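Molybdate-binding protein MolA (Haemophilus influenzae, PDB 3PSA) binds molybdate and tungstate, though not sulfate or phosphate, as the periplasmic solute-binding component of the low-affinity MolBCA molybdate importer. Local coordinates at residues V240-P245 / V268-E273. Residues are numbered along the deposited sequence; the frame is centred on the assembly and turned at random.
With WO4 (tungstate(VI)ion), chain B.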
ATOM      1  N   VAL A 240     -13.611  -3.468  -2.980  1.00  9.60           N
ATOM      2  CA  VAL A 240     -13.240  -3.542  -1.558  1.00 10.43           C
ATOM      3  C   VAL A 240     -11.853  -4.208  -1.403  1.00  9.72           C
ATOM      4  O   VAL A 240     -11.563  -5.234  -2.007  1.00 11.74           O
ATOM      5  CB  VAL A 240     -14.299  -4.376  -0.807  1.00 10.52           C
ATOM      6  CG1 VAL A 240     -13.977  -4.534   0.686  1.00 10.48           C
ATOM      7  CG2 VAL A 240     -15.689  -3.796  -1.002  1.00  9.38           C
ATOM      8  N   GLN A 241     -11.003  -3.616  -0.574  1.00  9.65           N
ATOM      9  CA  GLN A 241      -9.722  -4.204  -0.209  1.00  9.14           C
ATOM     10  C   GLN A 241      -9.882  -5.516   0.548  1.00  8.48           C
ATOM     11  O   GLN A 241     -10.729  -5.643   1.470  1.00 10.49           O
ATOM     12  CB  GLN A 241      -8.983  -3.199   0.683  1.00  8.84           C
ATOM     13  CG  GLN A 241      -8.719  -1.863  -0.017  1.00 11.14           C
ATOM     14  CD  GLN A 241      -8.164  -0.771   0.890  1.00  9.28           C
ATOM     15  OE1 GLN A 241      -8.152  -0.880   2.130  1.00  9.06           O
ATOM     16  NE2 GLN A 241      -7.709   0.307   0.271  1.00 12.28           N
ATOM     17  N   ASP A 242      -8.984  -6.458   0.232  1.00  8.86           N
ATOM     18  CA  ASP A 242      -9.014  -7.800   0.818  1.00 10.47           C
ATOM     19  C   ASP A 242      -8.955  -7.782   2.337  1.00  9.43           C
ATOM     20  O   ASP A 242      -9.479  -8.718   2.985  1.00 10.52           O
ATOM     21  CB  ASP A 242      -7.837  -8.617   0.307  1.00 10.97           C
ATOM     22  CG  ASP A 242      -7.972 -10.079   0.669  1.00 14.54           C
ATOM     23  OD1 ASP A 242      -9.077 -10.660   0.458  1.00 15.18           O
ATOM     24  OD2 ASP A 242      -6.989 -10.603   1.203  1.00 16.08           O
ATOM     25  N   ARG A 243      -8.309  -6.757   2.920  1.00 10.19           N
ATOM     26  CA  ARG A 243      -8.134  -6.713   4.389  1.00 10.19           C
ATOM     27  C   ARG A 243      -9.438  -6.377   5.090  1.00 11.09           C
ATOM     28  O   ARG A 243      -9.529  -6.611   6.298  1.00  9.29           O
ATOM     29  CB  ARG A 243      -7.053  -5.721   4.819  1.00 10.29           C
ATOM     30  CG  ARG A 243      -7.354  -4.316   4.434  1.00 10.11           C
ATOM     31  CD  ARG A 243      -6.182  -3.404   4.674  1.00 13.37           C
ATOM     32  NE  ARG A 243      -6.394  -2.128   3.993  1.00 13.37           N
ATOM     33  CZ  ARG A 243      -5.566  -1.103   4.104  1.00 12.95           C
ATOM     34  NH1 ARG A 243      -4.506  -1.208   4.900  1.00 11.42           N
ATOM     35  NH2 ARG A 243      -5.801   0.031   3.445  1.00 13.57           N
ATOM     36  N   TYR A 244     -10.418  -5.847   4.338  1.00 11.78           N
ATOM     37  CA  TYR A 244     -11.740  -5.487   4.873  1.00 12.82           C
ATOM     38  C   TYR A 244     -12.929  -6.264   4.293  1.00 13.44           C
ATOM     39  O   TYR A 244     -13.892  -5.645   3.819  1.00 13.79           O
ATOM     40  CB  TYR A 244     -11.971  -3.973   4.744  1.00 12.62           C
ATOM     41  CG  TYR A 244     -10.957  -3.166   5.535  1.00 13.30           C
ATOM     42  CD1 TYR A 244     -10.709  -3.447   6.886  1.00 14.24           C
ATOM     43  CD2 TYR A 244     -10.229  -2.133   4.931  1.00 15.32           C
ATOM     44  CE1 TYR A 244      -9.764  -2.698   7.621  1.00 19.65           C
ATOM     45  CE2 TYR A 244      -9.286  -1.381   5.663  1.00 16.81           C
ATOM     46  CZ  TYR A 244      -9.063  -1.672   7.003  1.00 17.21           C
ATOM     47  OH  TYR A 244      -8.133  -0.933   7.726  1.00 22.00           O
ATOM     48  N   PRO A 245     -12.909  -7.613   4.398  1.00 14.38           N
ATOM     49  CA  PRO A 245     -13.876  -8.421   3.639  1.00 15.24           C
ATOM     50  C   PRO A 245     -15.346  -8.240   4.109  1.00 15.62           C
ATOM     51  O   PRO A 245     -16.248  -8.400   3.290  1.00 15.94           O
ATOM     52  CB  PRO A 245     -13.383  -9.862   3.863  1.00 16.82           C
ATOM     53  CG  PRO A 245     -12.798  -9.821   5.251  1.00 14.27           C
ATOM     54  CD  PRO A 245     -12.151  -8.437   5.356  1.00 15.08           C
ATOM     55  N   VAL A 268     -19.901  -5.688  -7.326  1.00 13.28           N
ATOM     56  CA  VAL A 268     -19.221  -5.391  -6.055  1.00 12.57           C
ATOM     57  C   VAL A 268     -18.240  -6.548  -5.805  1.00 12.09           C
ATOM     58  O   VAL A 268     -18.633  -7.720  -5.613  1.00 11.99           O
ATOM     59  CB  VAL A 268     -20.194  -5.203  -4.886  1.00 12.33           C
ATOM     60  CG1 VAL A 268     -19.464  -4.745  -3.622  1.00 13.23           C
ATOM     61  CG2 VAL A 268     -21.274  -4.197  -5.251  1.00 13.97           C
ATOM     62  N   PHE A 269     -16.961  -6.218  -5.879  1.00 12.61           N
ATOM     63  CA  PHE A 269     -15.885  -7.222  -5.869  1.00 13.34           C
ATOM     64  C   PHE A 269     -14.844  -7.032  -4.778  1.00 13.24           C
ATOM     65  O   PHE A 269     -14.248  -5.954  -4.677  1.00 13.85           O
ATOM     66  CB  PHE A 269     -15.154  -7.206  -7.198  1.00 13.88           C
ATOM     67  CG  PHE A 269     -16.036  -7.506  -8.345  1.00 13.40           C
ATOM     68  CD1 PHE A 269     -16.847  -8.623  -8.318  1.00 18.33           C
ATOM     69  CD2 PHE A 269     -16.072  -6.655  -9.441  1.00 18.98           C
ATOM     70  CE1 PHE A 269     -17.703  -8.909  -9.382  1.00 17.99           C
ATOM     71  CE2 PHE A 269     -16.922  -6.938 -10.518  1.00 17.82           C
ATOM     72  CZ  PHE A 269     -17.726  -8.069 -10.473  1.00 17.29           C
ATOM     73  N   LEU A 270     -14.609  -8.099  -3.987  1.00 13.09           N
ATOM     74  CA  LEU A 270     -13.510  -8.119  -3.024  1.00 13.21           C
ATOM     75  C   LEU A 270     -12.254  -8.278  -3.851  1.00 12.32           C
ATOM     76  O   LEU A 270     -12.167  -9.175  -4.714  1.00 14.01           O
ATOM     77  CB  LEU A 270     -13.610  -9.298  -2.045  1.00 13.11           C
ATOM     78  CG  LEU A 270     -12.642  -9.264  -0.836  1.00 13.68           C
ATOM     79  CD1 LEU A 270     -12.798  -8.010   0.054  1.00 14.18           C
ATOM     80  CD2 LEU A 270     -12.702 -10.556   0.022  1.00 15.75           C
ATOM     81  N   MET A 271     -11.260  -7.433  -3.605  1.00 11.33           N
ATOM     82  CA  MET A 271     -10.021  -7.483  -4.404  1.00 10.65           C
ATOM     83  C   MET A 271      -9.054  -8.527  -3.832  1.00 10.98           C
ATOM     84  O   MET A 271      -9.086  -8.774  -2.619  1.00 10.77           O
ATOM     85  CB  MET A 271      -9.355  -6.112  -4.478  1.00 10.86           C
ATOM     86  CG  MET A 271     -10.094  -5.151  -5.404  1.00 12.92           C
ATOM     87  SD  MET A 271      -9.365  -3.528  -5.381  1.00 11.64           S
ATOM     88  CE  MET A 271      -8.190  -3.649  -6.708  1.00 15.40           C
ATOM     89  N   PRO A 272      -8.197  -9.131  -4.685  1.00 10.11           N
ATOM     90  CA  PRO A 272      -7.305 -10.166  -4.144  1.00  9.64           C
ATOM     91  C   PRO A 272      -6.336  -9.590  -3.094  1.00  9.36           C
ATOM     92  O   PRO A 272      -6.096  -8.347  -3.013  1.00  9.27           O
ATOM     93  CB  PRO A 272      -6.556 -10.691  -5.382  1.00 10.27           C
ATOM     94  CG  PRO A 272      -7.435 -10.366  -6.518  1.00 10.71           C
ATOM     95  CD  PRO A 272      -8.137  -9.080  -6.157  1.00  9.81           C
ATOM     96  N   GLU A 273      -5.801 -10.476  -2.262  1.00 10.42           N
ATOM     97  CA  GLU A 273      -4.777 -10.103  -1.268  1.00 10.88           C
ATOM     98  C   GLU A 273      -3.659  -9.205  -1.798  1.00 11.33           C
ATOM     99  O   GLU A 273      -3.233  -8.262  -1.096  1.00 10.75           O
ATOM    100  CB  GLU A 273      -4.151 -11.384  -0.739  1.00 11.46           C
ATOM    101  CG  GLU A 273      -3.099 -11.255   0.324  1.00 12.39           C
ATOM    102  CD  GLU A 273      -2.574 -12.648   0.706  1.00 14.74           C
ATOM    103  OE1 GLU A 273      -1.834 -13.292  -0.088  1.00 13.23           O
ATOM    104  OE2 GLU A 273      -2.941 -13.124   1.800  1.00 19.79           O
TER
HETATM  105  W   WO4 B 770      -3.188   3.002   3.458  1.00 15.53           W
HETATM  106  O1  WO4 B 770      -2.593   4.331   4.699  1.00 14.38           O
HETATM  107  O2  WO4 B 770      -3.103   1.475   4.451  1.00  8.79           O
HETATM  108  O3  WO4 B 770      -4.785   2.733   2.512  1.00  9.48           O
HETATM  109  O4  WO4 B 770      -1.904   2.886   2.239  1.00  6.15           O
HETATM  110  O   HOH W   1      -6.802  -6.005  -1.619  1.00 10.09           O
HETATM  111  O   HOH W   2      -5.962 -12.998   2.079  1.00 13.75           O
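Asp-242 OD2 lies 3.5 Å from Glu-273 CB, while the two carboxylates, their planes 76° apart, stay 4.8 Å from each other (Asp-242 OD2 to Glu-273 OE2). A water sits within hydrogen-bonding distance of both these oxygens; Glu-273 OE1 is bonded to Tyr-315. The guanidinium of Arg-243 carries the Tyr-244 hydroxyl, offset toward the rim, over one face, while Gln-241 OE1 and the tungsten lie at its edge, in plane. This is the C-terminal end of a parallel sheet in a class III-type periplasmic binding protein, where strand 237-240 runs beside the outermost strand 268-270. Two backbone bonds establish that pairing: Val-240 N to Phe-269 O, and Met-271 N to Val-240 O at 2.7 Å, nearly straight at 162°. Beyond Val-240 the chain makes a type I turn from Gln-241 to Tyr-244, which carries Arg-243 to the ligand. Arg-243 NE and NH2 both donate to Gln-241 OE1 at 2.8 Å from one face of the amide, fixing the guanidinium's rotation, and Arg-243 NH2 reaches tungstate O3 at 3.0 Å; Tyr-196, His-26, Gly-279 and Tyr-280 also bond the anion. Asp-242 CG stands opposite its backbone N (chi1 -169°), which turns the carboxylate to Glu-273, with OD1 by Leu-270 CD2. Leu-270 places CD1 3.7 Å from Val-240 CG1 and CD2 4.0 Å from Pro-245 CB, and Leu-270 and Val-240 both touch Val-248 of helix 247-252. A second water accepts from Asp-242 N at 2.9 Å and donates to Pro-272 O.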